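ABC transporter substrate binding protein (Ribose) (Agrobacterium vitis, PDB 4WUT) binds the sugar beta-D-fucopyranose between its two lobes and is probably the periplasmic solute receptor of an ABC importer for carbohydrates. Local coordinates at residues A[167-172]-A[263-268]; A[267-272]-A[291-296]; A[29-32]-A[37-40]. All blocks are in the same frame, centred on the assembly; numbering follows the deposited sequence.

Contact 1: residues A[167-172]-A[263-268]; sequences IGRVGG and VVQGSY. With FCB (beta-D-fucopyranose), chain E.
Arg169, on helix 164-180 of one lobe, and Gln265 of the 261-265 strand region, just ahead of Gly266, the N-cap of helix 267-282, make a buried contact mediated by the sugar in the cleft of a periplasmic binding protein. The two side chains approach from opposite directions and converge on O2 of beta-D-fucopyranose, with Arg169 also taking O1. The guanidinium meets the ligand with two nitrogens: NH1 of Arg169 donates to O1 of the sugar at 2.9 Å, and NH2 of Arg169 donates to O2, also at 2.9 Å. Gln265 adds a second grip on that oxygen, its NE2 lying 3.1 Å from O2 in a nearly straight bond of 167°. Guanidinium and amide planes are almost perpendicular, 81° apart, and although OE1 of Gln265 comes within 3.2 Å of NH2 of Arg169, the angle is too poor for a hydrogen bond. The amide is instead fixed by Thr131, which bonds OE1, and by Asp245, which bonds NE2; the arginine is held by the carbonyl of Ala218 and by Asn133. Its otherwise extended chain bends at chi3 (-60°), and beyond the bend NH1 and NH2 meet O1 and O2. Around this pair, Phe244 of strand 240-244 lies against Arg169, Phe37 of helix 36-49 against Gln265, and strand 261-265 runs between strands 240-244 and 290-298 of the sheet.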
ATOM      1  N   ILE A 167       6.212   4.092  -6.043  1.00 10.96           N
ATOM      2  CA  ILE A 167       6.611   4.790  -7.272  1.00 12.29           C
ATOM      3  C   ILE A 167       5.437   5.513  -7.932  1.00 12.32           C
ATOM      4  O   ILE A 167       5.494   6.715  -8.208  1.00 12.92           O
ATOM      5  CB  ILE A 167       7.153   3.802  -8.308  1.00 13.88           C
ATOM      6  CG1 ILE A 167       8.394   3.082  -7.782  1.00 14.73           C
ATOM      7  CG2 ILE A 167       7.457   4.527  -9.624  1.00 15.70           C
ATOM      8  CD1 ILE A 167       8.842   1.918  -8.671  1.00 21.38           C
ATOM      9  N   GLY A 168       4.370   4.761  -8.194  1.00 14.01           N
ATOM     10  CA  GLY A 168       3.209   5.308  -8.853  1.00 15.53           C
ATOM     11  C   GLY A 168       2.439   6.244  -7.950  1.00 12.60           C
ATOM     12  O   GLY A 168       1.966   7.278  -8.387  1.00 12.73           O
ATOM     13  N   ARG A 169       2.306   5.882  -6.682  1.00 10.65           N
ATOM     14  CA  ARG A 169       1.467   6.636  -5.768  1.00 10.86           C
ATOM     15  C   ARG A 169       2.063   8.025  -5.520  1.00  9.49           C
ATOM     16  O   ARG A 169       1.417   9.073  -5.670  1.00 10.74           O
ATOM     17  CB  ARG A 169       1.366   5.871  -4.452  1.00 10.97           C
ATOM     18  CG  ARG A 169       0.350   6.441  -3.517  1.00  9.87           C
ATOM     19  CD  ARG A 169       0.228   5.595  -2.279  1.00 10.22           C
ATOM     20  NE  ARG A 169      -0.182   4.241  -2.603  1.00 10.35           N
ATOM     21  CZ  ARG A 169      -0.243   3.230  -1.747  1.00 11.56           C
ATOM     22  NH1 ARG A 169       0.062   3.398  -0.455  1.00  9.65           N
ATOM     23  NH2 ARG A 169      -0.628   2.049  -2.170  1.00 11.80           N
ATOM     24  N   VAL A 170       3.331   8.037  -5.149  1.00  9.43           N
ATOM     25  CA  VAL A 170       3.977   9.287  -4.830  1.00  9.56           C
ATOM     26  C   VAL A 170       4.311  10.051  -6.119  1.00 12.39           C
ATOM     27  O   VAL A 170       4.215  11.263  -6.172  1.00 13.20           O
ATOM     28  CB  VAL A 170       5.204   9.062  -3.918  1.00 10.78           C
ATOM     29  CG1 VAL A 170       6.005  10.352  -3.739  1.00 14.19           C
ATOM     30  CG2 VAL A 170       4.725   8.516  -2.584  1.00 10.38           C
ATOM     31  N   GLY A 171       4.694   9.359  -7.177  1.00 12.54           N
ATOM     32  CA  GLY A 171       4.874  10.039  -8.445  1.00 14.42           C
ATOM     33  C   GLY A 171       3.584  10.630  -9.002  1.00 14.49           C
ATOM     34  O   GLY A 171       3.593  11.735  -9.554  1.00 15.39           O
ATOM     35  N   GLY A 172       2.481   9.886  -8.913  1.00 12.84           N
ATOM     36  CA  GLY A 172       1.199  10.393  -9.366  1.00 13.23           C
ATOM     37  C   GLY A 172       0.835  11.662  -8.606  1.00 12.62           C
ATOM     38  O   GLY A 172       0.398  12.661  -9.192  1.00 14.97           O
ATOM     39  N   VAL A 263      -7.057   7.875   1.462  1.00 10.78           N
ATOM     40  CA  VAL A 263      -7.349   7.103   0.261  1.00 12.17           C
ATOM     41  C   VAL A 263      -7.240   5.626   0.629  1.00 11.15           C
ATOM     42  O   VAL A 263      -6.153   5.140   0.983  1.00 10.92           O
ATOM     43  CB  VAL A 263      -6.374   7.454  -0.896  1.00 12.18           C
ATOM     44  CG1 VAL A 263      -6.708   6.683  -2.158  1.00 12.68           C
ATOM     45  CG2 VAL A 263      -6.358   8.963  -1.166  1.00 14.68           C
ATOM     46  N   VAL A 264      -8.343   4.911   0.512  1.00 12.53           N
ATOM     47  CA  VAL A 264      -8.447   3.561   1.021  1.00 12.56           C
ATOM     48  C   VAL A 264      -8.512   2.567  -0.129  1.00 12.69           C
ATOM     49  O   VAL A 264      -9.294   2.717  -1.070  1.00 13.55           O
ATOM     50  CB  VAL A 264      -9.682   3.400   1.948  1.00 12.99           C
ATOM     51  CG1 VAL A 264      -9.690   2.021   2.590  1.00 14.92           C
ATOM     52  CG2 VAL A 264      -9.679   4.492   3.024  1.00 11.82           C
ATOM     53  N   GLN A 265      -7.680   1.534  -0.013  1.00 12.47           N
ATOM     54  CA  GLN A 265      -7.501   0.504  -1.034  1.00 10.95           C
ATOM     55  C   GLN A 265      -8.367  -0.735  -0.785  1.00 12.03           C
ATOM     56  O   GLN A 265      -9.027  -0.859   0.242  1.00 14.79           O
ATOM     57  CB  GLN A 265      -6.033   0.078  -1.090  1.00 10.40           C
ATOM     58  CG  GLN A 265      -5.060   1.200  -1.183  1.00 10.76           C
ATOM     59  CD  GLN A 265      -3.655   0.668  -1.251  1.00  9.28           C
ATOM     60  OE1 GLN A 265      -3.207   0.198  -2.300  1.00 10.97           O
ATOM     61  NE2 GLN A 265      -2.974   0.685  -0.138  1.00 10.10           N
ATOM     62  N   GLY A 266      -8.378  -1.648  -1.749  1.00 12.77           N
ATOM     63  CA  GLY A 266      -9.103  -2.902  -1.615  1.00 17.50           C
ATOM     64  C   GLY A 266      -8.217  -3.990  -1.041  1.00 14.20           C
ATOM     65  O   GLY A 266      -7.919  -5.006  -1.691  1.00 14.26           O
ATOM     66  N   SER A 267      -7.779  -3.790   0.193  1.00 17.11           N
ATOM     67  CA  SER A 267      -6.825  -4.732   0.788  1.00 16.48           C
ATOM     68  C   SER A 267      -7.394  -6.151   0.985  1.00 16.30           C
ATOM     69  O   SER A 267      -6.743  -7.158   0.680  1.00 15.90           O
ATOM     70  CB  SER A 267      -6.249  -4.178   2.093  1.00 16.50           C
ATOM     71  OG  SER A 267      -7.237  -3.916   3.049  1.00 16.87           O
ATOM     72  N   TYR A 268      -8.608  -6.240   1.500  1.00 16.77           N
ATOM     73  CA  TYR A 268      -9.259  -7.537   1.634  1.00 16.92           C
ATOM     74  C   TYR A 268      -9.372  -8.204   0.272  1.00 16.88           C
ATOM     75  O   TYR A 268      -9.095  -9.384   0.149  1.00 16.66           O
ATOM     76  CB  TYR A 268     -10.642  -7.349   2.258  1.00 17.76           C
ATOM     77  CG  TYR A 268     -11.442  -8.600   2.539  1.00 18.30           C
ATOM     78  CD1 TYR A 268     -12.221  -9.183   1.555  1.00 23.09           C
ATOM     79  CD2 TYR A 268     -11.464  -9.161   3.807  1.00 22.87           C
ATOM     80  CE1 TYR A 268     -12.996 -10.311   1.824  1.00 21.60           C
ATOM     81  CE2 TYR A 268     -12.220 -10.281   4.082  1.00 20.36           C
ATOM     82  CZ  TYR A 268     -12.976 -10.852   3.094  1.00 22.78           C
ATOM     83  OH  TYR A 268     -13.735 -11.973   3.377  1.00 25.48           O
TER
HETATM   84  C1  FCB E 404      -0.131   0.196   1.823  1.00  6.39           C
HETATM   85  C2  FCB E 404       0.807  -0.099   0.661  1.00 12.22           C
HETATM   86  C3  FCB E 404       1.567  -1.290   0.883  1.00 13.19           C
HETATM   87  C4  FCB E 404       2.290  -1.233   2.254  1.00 13.17           C
HETATM   88  C5  FCB E 404       1.182  -0.894   3.290  1.00 12.00           C
HETATM   89  C6  FCB E 404       1.739  -0.798   4.741  1.00 13.06           C
HETATM   90  O1  FCB E 404      -0.544   1.468   1.645  1.00 10.01           O
HETATM   91  O2  FCB E 404      -0.042  -0.287  -0.506  1.00 11.33           O
HETATM   92  O3  FCB E 404       2.524  -1.379  -0.204  1.00 13.33           O
HETATM   93  O4  FCB E 404       3.365  -0.260   2.246  1.00 15.67           O
HETATM   94  O5  FCB E 404       0.633   0.319   3.014  1.00 14.30           O

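Contact 2: residues A[267-272]-A[291-296]; sequences SYQMGE and IDTGVV
Thr293 packs against Gln269 and Met270 in one lobe of the periplasmic binding protein fold, where the first turn of helix 267-282 lies against the short loop that breaks strand 290-298. Met270, a selenomethionine in this crystal, crosses the threonine at about a right angle. Its CG lies 3.9 Å from CG2 of Thr293, while its methyl, CE, ends 3.7 Å from OG1 of Thr293, so both branches of the threonine meet the one extended chain. This follows from a chi1 of 43° at Thr293, which sets OG1 between the backbone N and the carbonyl carbon and leaves CG2 beside the backbone N. Gln269 reaches the same residue at a slant, its extended chain passing Thr293 with CG of Gln269 4.2 Å from CG2 of Thr293. The threonine is thus buried under two successive helix residues, and Leu129 of strand 127-130 also touches it. Its backbone pairs with Ala130, which ties the loop to that neighbouring strand. Gly294, in the loop, has a positive phi of 88°, a backbone region that favours glycine. An Asx turn braces the break: the backbone N of Gly294 donates to OD1 of Asp292 at 2.9 Å, approaching from above the carboxylate plane, 36° out of it.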
ATOM      1  N   SER A 267      -7.779  -3.790   0.193  1.00 17.11           N
ATOM      2  CA  SER A 267      -6.825  -4.732   0.788  1.00 16.48           C
ATOM      3  C   SER A 267      -7.394  -6.151   0.985  1.00 16.30           C
ATOM      4  O   SER A 267      -6.743  -7.158   0.680  1.00 15.90           O
ATOM      5  CB  SER A 267      -6.249  -4.178   2.093  1.00 16.50           C
ATOM      6  OG  SER A 267      -7.237  -3.916   3.049  1.00 16.87           O
ATOM      7  N   TYR A 268      -8.608  -6.240   1.500  1.00 16.77           N
ATOM      8  CA  TYR A 268      -9.259  -7.537   1.634  1.00 16.92           C
ATOM      9  C   TYR A 268      -9.372  -8.204   0.272  1.00 16.88           C
ATOM     10  O   TYR A 268      -9.095  -9.384   0.149  1.00 16.66           O
ATOM     11  CB  TYR A 268     -10.642  -7.349   2.258  1.00 17.76           C
ATOM     12  CG  TYR A 268     -11.442  -8.600   2.539  1.00 18.30           C
ATOM     13  CD1 TYR A 268     -12.221  -9.183   1.555  1.00 23.09           C
ATOM     14  CD2 TYR A 268     -11.464  -9.161   3.807  1.00 22.87           C
ATOM     15  CE1 TYR A 268     -12.996 -10.311   1.824  1.00 21.60           C
ATOM     16  CE2 TYR A 268     -12.220 -10.281   4.082  1.00 20.36           C
ATOM     17  CZ  TYR A 268     -12.976 -10.852   3.094  1.00 22.78           C
ATOM     18  OH  TYR A 268     -13.735 -11.973   3.377  1.00 25.48           O
ATOM     19  N   GLN A 269      -9.783  -7.444  -0.744  1.00 17.24           N
ATOM     20  CA  GLN A 269      -9.934  -7.978  -2.089  1.00 17.82           C
ATOM     21  C   GLN A 269      -8.610  -8.516  -2.651  1.00 16.71           C
ATOM     22  O   GLN A 269      -8.591  -9.548  -3.313  1.00 16.68           O
ATOM     23  CB  GLN A 269     -10.516  -6.920  -3.045  1.00 20.50           C
ATOM     24  CG  GLN A 269     -10.920  -7.539  -4.374  1.00 22.88           C
ATOM     25  CD  GLN A 269     -11.372  -6.547  -5.456  1.00 29.02           C
ATOM     26  OE1 GLN A 269     -11.562  -5.344  -5.214  1.00 25.93           O
ATOM     27  NE2 GLN A 269     -11.536  -7.066  -6.670  1.00 27.04           N
HETATM   28  N   MSE A 270      -7.495  -7.838  -2.374  1.00 16.27           N
HETATM   29  CA  MSE A 270      -6.212  -8.318  -2.863  1.00 15.79           C
HETATM   30  C   MSE A 270      -5.945  -9.720  -2.342  1.00 16.21           C
HETATM   31  O   MSE A 270      -5.468 -10.599  -3.075  1.00 15.21           O
HETATM   32  CB  MSE A 270      -5.086  -7.380  -2.435  1.00 15.65           C
HETATM   33  CG  MSE A 270      -5.116  -6.014  -3.108  1.00 16.22           C
HETATM   34 SE   MSE A 270      -3.655  -4.909  -2.436  1.00 21.35          SE
HETATM   35  CE  MSE A 270      -4.462  -3.162  -2.663  1.00 17.23           C
ATOM     36  N   GLY A 271      -6.238  -9.944  -1.066  1.00 16.36           N
ATOM     37  CA  GLY A 271      -6.061 -11.254  -0.480  1.00 15.26           C
ATOM     38  C   GLY A 271      -7.055 -12.272  -1.027  1.00 17.20           C
ATOM     39  O   GLY A 271      -6.669 -13.364  -1.424  1.00 17.30           O
ATOM     40  N   GLU A 272      -8.346 -11.927  -1.051  1.00 16.25           N
ATOM     41  CA  GLU A 272      -9.365 -12.882  -1.453  1.00 16.91           C
ATOM     42  C   GLU A 272      -9.218 -13.237  -2.935  1.00 18.67           C
ATOM     43  O   GLU A 272      -9.142 -14.420  -3.297  1.00 17.59           O
ATOM     44  CB  GLU A 272     -10.766 -12.325  -1.181  1.00 20.62           C
ATOM     45  CG  GLU A 272     -11.869 -13.373  -1.216  1.00 21.39           C
ATOM     46  CD  GLU A 272     -13.250 -12.764  -1.113  1.00 29.91           C
ATOM     47  OE1 GLU A 272     -13.419 -11.595  -1.519  1.00 33.24           O
ATOM     48  OE2 GLU A 272     -14.162 -13.459  -0.620  1.00 34.93           O
ATOM     49  N   ILE A 291      -5.622  -6.602 -12.632  1.00 15.93           N
ATOM     50  CA  ILE A 291      -6.830  -6.430 -11.856  1.00 15.84           C
ATOM     51  C   ILE A 291      -6.667  -5.194 -10.964  1.00 15.45           C
ATOM     52  O   ILE A 291      -5.732  -5.083 -10.158  1.00 15.17           O
ATOM     53  CB  ILE A 291      -7.132  -7.723 -11.036  1.00 18.67           C
ATOM     54  CG1 ILE A 291      -7.281  -8.938 -11.977  1.00 21.51           C
ATOM     55  CG2 ILE A 291      -8.339  -7.522 -10.141  1.00 24.54           C
ATOM     56  CD1 ILE A 291      -7.168 -10.289 -11.296  1.00 29.64           C
ATOM     57  N   ASP A 292      -7.578  -4.247 -11.141  1.00 16.12           N
ATOM     58  CA  ASP A 292      -7.616  -3.006 -10.372  1.00 16.10           C
ATOM     59  C   ASP A 292      -8.545  -3.268  -9.202  1.00 16.11           C
ATOM     60  O   ASP A 292      -9.747  -3.501  -9.399  1.00 17.67           O
ATOM     61  CB  ASP A 292      -8.194  -1.901 -11.269  1.00 19.25           C
ATOM     62  CG  ASP A 292      -8.374  -0.564 -10.559  1.00 25.45           C
ATOM     63  OD1 ASP A 292      -8.191  -0.488  -9.329  1.00 19.57           O
ATOM     64  OD2 ASP A 292      -8.746   0.425 -11.246  1.00 32.78           O
ATOM     65  N   THR A 293      -8.003  -3.216  -7.995  1.00 15.76           N
ATOM     66  CA  THR A 293      -8.746  -3.570  -6.784  1.00 15.01           C
ATOM     67  C   THR A 293      -9.465  -2.368  -6.169  1.00 20.40           C
ATOM     68  O   THR A 293     -10.121  -2.494  -5.137  1.00 18.94           O
ATOM     69  CB  THR A 293      -7.843  -4.271  -5.746  1.00 15.61           C
ATOM     70  OG1 THR A 293      -6.577  -3.602  -5.671  1.00 15.42           O
ATOM     71  CG2 THR A 293      -7.590  -5.734  -6.146  1.00 16.20           C
ATOM     72  N   GLY A 294      -9.344  -1.211  -6.817  1.00 17.07           N
ATOM     73  CA  GLY A 294     -10.207  -0.071  -6.556  1.00 16.03           C
ATOM     74  C   GLY A 294      -9.736   0.842  -5.441  1.00 18.00           C
ATOM     75  O   GLY A 294      -8.864   0.491  -4.682  1.00 17.14           O
ATOM     76  N   VAL A 295     -10.351   2.019  -5.336  1.00 18.55           N
ATOM     77  CA  VAL A 295     -10.044   2.940  -4.260  1.00 17.47           C
ATOM     78  C   VAL A 295     -11.279   3.733  -3.899  1.00 15.51           C
ATOM     79  O   VAL A 295     -12.179   3.945  -4.731  1.00 16.87           O
ATOM     80  CB  VAL A 295      -8.930   3.952  -4.623  1.00 26.59           C
ATOM     81  CG1 VAL A 295      -7.584   3.284  -4.594  1.00 30.31           C
ATOM     82  CG2 VAL A 295      -9.216   4.604  -5.976  1.00 32.88           C
ATOM     83  N   VAL A 296     -11.310   4.170  -2.650  1.00 16.82           N
ATOM     84  CA  VAL A 296     -12.314   5.100  -2.171  1.00 18.72           C
ATOM     85  C   VAL A 296     -11.609   6.198  -1.381  1.00 18.76           C
ATOM     86  O   VAL A 296     -10.817   5.919  -0.476  1.00 17.70           O
ATOM     87  CB  VAL A 296     -13.327   4.397  -1.262  1.00 17.16           C
ATOM     88  CG1 VAL A 296     -14.415   5.389  -0.782  1.00 22.89           C
ATOM     89  CG2 VAL A 296     -13.956   3.224  -1.982  1.00 25.68           C
TER

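Contact 3: residues A[29-32]-A[37-40]; sequences IVKT and FWQN. With FCB (beta-D-fucopyranose), chain E.
Trp38 lies against Val30, Lys31 and Thr32 in the first beta-alpha unit of this periplasmic binding protein fold, where the loop after strand 25-29 leads into helix 36-49 in the wall of the sugar pocket. Aromatic packing dominates. CB of Val30 makes a CH-pi contact over the six-membered ring of Trp38, 4.1 Å from its centroid, and CG1 of Val30 extends the apolar contact to CE3 at 3.6 Å. The opposite face of the indole receives the edge of Phe37 at CD1, so the tryptophan is held between the loop and its own helix neighbour. Phe37 in turn offers a face to the ligand, with C1 of the sugar 3.8 Å above the ring plane and over its centre, whereas C4 approaches the indole obliquely. Aliphatic contacts continue at the rim. The extended Lys31 chain runs past CZ2 of Trp38 from CG onward, and CG2 of Thr32 lies 3.7 Å from CD1 of Trp38 while the threonine hydroxyl is bonded to the Pro62 carbonyl. Thr32 O comes to 3.3 Å from CD1 of Trp38 and, like Lys31 N, is buried with no partner in the model. Polar interactions link the indole and the lysine to the sugar's other partners. NE1 of Trp38 bonds OE2 of Glu65, whose other oxygen holds the ligand, so the indole supports a first-shell carboxylate as well as touching the sugar itself. Lys31, its chain extended beyond CG, delivers its ammonium past the indole; also bonded to Ser115, NZ of Lys31 donates to O3 of the sugar at 2.8 Å.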
ATOM      1  N   ILE A  29       3.184 -14.325   0.816  1.00 10.42           N
ATOM      2  CA  ILE A  29       4.370 -13.639   1.300  1.00  9.80           C
ATOM      3  C   ILE A  29       4.192 -12.138   1.130  1.00 13.35           C
ATOM      4  O   ILE A  29       4.051 -11.627   0.001  1.00 11.06           O
ATOM      5  CB  ILE A  29       5.649 -14.137   0.566  1.00  9.94           C
ATOM      6  CG1 ILE A  29       5.861 -15.624   0.833  1.00 11.46           C
ATOM      7  CG2 ILE A  29       6.879 -13.308   0.999  1.00 11.79           C
ATOM      8  CD1 ILE A  29       6.943 -16.266  -0.028  1.00 12.76           C
ATOM      9  N   VAL A  30       4.155 -11.427   2.252  1.00 12.18           N
ATOM     10  CA  VAL A  30       3.887 -10.003   2.237  1.00 11.16           C
ATOM     11  C   VAL A  30       5.056  -9.210   2.798  1.00  8.42           C
ATOM     12  O   VAL A  30       6.058  -9.796   3.206  1.00 10.49           O
ATOM     13  CB  VAL A  30       2.583  -9.661   2.997  1.00 12.64           C
ATOM     14  CG1 VAL A  30       1.371 -10.302   2.293  1.00 16.17           C
ATOM     15  CG2 VAL A  30       2.655 -10.075   4.443  1.00 13.59           C
ATOM     16  N   LYS A  31       4.967  -7.877   2.802  1.00 10.94           N
ATOM     17  CA  LYS A  31       6.128  -7.079   3.153  1.00  9.67           C
ATOM     18  C   LYS A  31       6.488  -7.110   4.637  1.00  8.44           C
ATOM     19  O   LYS A  31       7.635  -6.926   4.988  1.00 11.41           O
ATOM     20  CB  LYS A  31       5.960  -5.628   2.730  1.00 10.80           C
ATOM     21  CG  LYS A  31       5.708  -5.406   1.227  1.00 10.02           C
ATOM     22  CD  LYS A  31       5.653  -3.916   0.935  1.00  8.37           C
ATOM     23  CE  LYS A  31       5.179  -3.581  -0.470  1.00  9.76           C
ATOM     24  NZ  LYS A  31       5.164  -2.113  -0.647  1.00 11.98           N
ATOM     25  N   THR A  32       5.474  -7.302   5.484  1.00 11.59           N
ATOM     26  CA  THR A  32       5.678  -7.480   6.913  1.00  9.82           C
ATOM     27  C   THR A  32       4.379  -8.026   7.474  1.00 15.12           C
ATOM     28  O   THR A  32       3.315  -7.802   6.911  1.00 15.14           O
ATOM     29  CB  THR A  32       6.026  -6.169   7.638  1.00 15.22           C
ATOM     30  OG1 THR A  32       6.286  -6.453   9.017  1.00 19.12           O
ATOM     31  CG2 THR A  32       4.897  -5.135   7.528  1.00 16.63           C
ATOM     32  N   PHE A  37      -2.860  -3.341   7.854  1.00 12.69           N
ATOM     33  CA  PHE A  37      -3.112  -3.440   6.424  1.00 12.97           C
ATOM     34  C   PHE A  37      -2.868  -4.877   5.951  1.00 11.50           C
ATOM     35  O   PHE A  37      -3.730  -5.469   5.328  1.00 12.54           O
ATOM     36  CB  PHE A  37      -2.242  -2.444   5.638  1.00 12.36           C
ATOM     37  CG  PHE A  37      -2.400  -2.549   4.143  1.00 11.71           C
ATOM     38  CD1 PHE A  37      -1.618  -3.416   3.406  1.00 10.91           C
ATOM     39  CD2 PHE A  37      -3.333  -1.773   3.470  1.00 11.51           C
ATOM     40  CE1 PHE A  37      -1.777  -3.523   2.034  1.00 11.19           C
ATOM     41  CE2 PHE A  37      -3.485  -1.890   2.098  1.00 10.72           C
ATOM     42  CZ  PHE A  37      -2.698  -2.756   1.388  1.00  9.67           C
ATOM     43  N   TRP A  38      -1.690  -5.434   6.243  1.00 14.61           N
ATOM     44  CA  TRP A  38      -1.375  -6.780   5.756  1.00 10.64           C
ATOM     45  C   TRP A  38      -2.231  -7.827   6.454  1.00 11.87           C
ATOM     46  O   TRP A  38      -2.560  -8.847   5.855  1.00 13.84           O
ATOM     47  CB  TRP A  38       0.130  -7.108   5.861  1.00 11.84           C
ATOM     48  CG  TRP A  38       0.958  -6.244   4.952  1.00  9.18           C
ATOM     49  CD1 TRP A  38       1.887  -5.317   5.312  1.00 12.17           C
ATOM     50  CD2 TRP A  38       0.888  -6.198   3.520  1.00  8.67           C
ATOM     51  NE1 TRP A  38       2.410  -4.708   4.193  1.00 11.79           N
ATOM     52  CE2 TRP A  38       1.804  -5.228   3.085  1.00 10.95           C
ATOM     53  CE3 TRP A  38       0.134  -6.882   2.575  1.00 10.80           C
ATOM     54  CZ2 TRP A  38       1.982  -4.922   1.736  1.00 11.75           C
ATOM     55  CZ3 TRP A  38       0.310  -6.579   1.239  1.00 10.89           C
ATOM     56  CH2 TRP A  38       1.235  -5.621   0.831  1.00 11.26           C
ATOM     57  N   GLN A  39      -2.655  -7.560   7.693  1.00 12.96           N
ATOM     58  CA  GLN A  39      -3.555  -8.490   8.360  1.00 14.30           C
ATOM     59  C   GLN A  39      -4.941  -8.525   7.699  1.00 15.19           C
ATOM     60  O   GLN A  39      -5.628  -9.546   7.734  1.00 16.73           O
ATOM     61  CB  GLN A  39      -3.642  -8.166   9.850  1.00 18.66           C
ATOM     62  CG  GLN A  39      -2.369  -8.571  10.584  1.00 21.51           C
ATOM     63  CD  GLN A  39      -2.175  -7.866  11.917  1.00 29.92           C
ATOM     64  OE1 GLN A  39      -3.048  -7.142  12.394  1.00 36.70           O
ATOM     65  NE2 GLN A  39      -1.006  -8.070  12.521  1.00 32.51           N
ATOM     66  N   ASN A  40      -5.354  -7.408   7.107  1.00 15.39           N
ATOM     67  CA  ASN A  40      -6.609  -7.404   6.348  1.00 16.31           C
ATOM     68  C   ASN A  40      -6.463  -8.163   5.016  1.00 16.94           C
ATOM     69  O   ASN A  40      -7.386  -8.861   4.592  1.00 14.66           O
ATOM     70  CB  ASN A  40      -7.109  -5.991   6.096  1.00 14.07           C
ATOM     71  CG  ASN A  40      -8.627  -5.935   5.921  1.00 16.95           C
ATOM     72  OD1 ASN A  40      -9.376  -6.546   6.693  1.00 18.94           O
ATOM     73  ND2 ASN A  40      -9.086  -5.240   4.877  1.00 17.31           N
TER
HETATM   74  C1  FCB E 404      -0.131   0.196   1.823  1.00  6.39           C
HETATM   75  C2  FCB E 404       0.807  -0.099   0.661  1.00 12.22           C
HETATM   76  C3  FCB E 404       1.567  -1.290   0.883  1.00 13.19           C
HETATM   77  C4  FCB E 404       2.290  -1.233   2.254  1.00 13.17           C
HETATM   78  C5  FCB E 404       1.182  -0.894   3.290  1.00 12.00           C
HETATM   79  C6  FCB E 404       1.739  -0.798   4.741  1.00 13.06           C
HETATM   80  O1  FCB E 404      -0.544   1.468   1.645  1.00 10.01           O
HETATM   81  O2  FCB E 404      -0.042  -0.287  -0.506  1.00 11.33           O
HETATM   82  O3  FCB E 404       2.524  -1.379  -0.204  1.00 13.33           O
HETATM   83  O4  FCB E 404       3.365  -0.260   2.246  1.00 15.67           O
HETATM   84  O5  FCB E 404       0.633   0.319   3.014  1.00 14.30           O

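Contacts 1 and 3 hold the same sugar from different sides, with centres about 15 Å apart: 167-172 with 263-268 grips O1 and O2, while 29-32 with 37-40 supplies the face of Phe37, an oblique indole contact and a bond to O3. They meet where NE2 of Gln265 packs 3.4 Å from CE2 of Phe37. Contact 2, its centre about 10 Å from that of contact 1, stands behind the pocket: CE of Met270 lies 3.6 Å from OE1 of Gln265. Strands 261-265 and 290-298 also pair, Val264 N lying 2.8 Å from Val296 O. Ser267, common to contacts 1 and 2, links both to contact 3 through its OG, 2.9 Å from ND2 of Asn40.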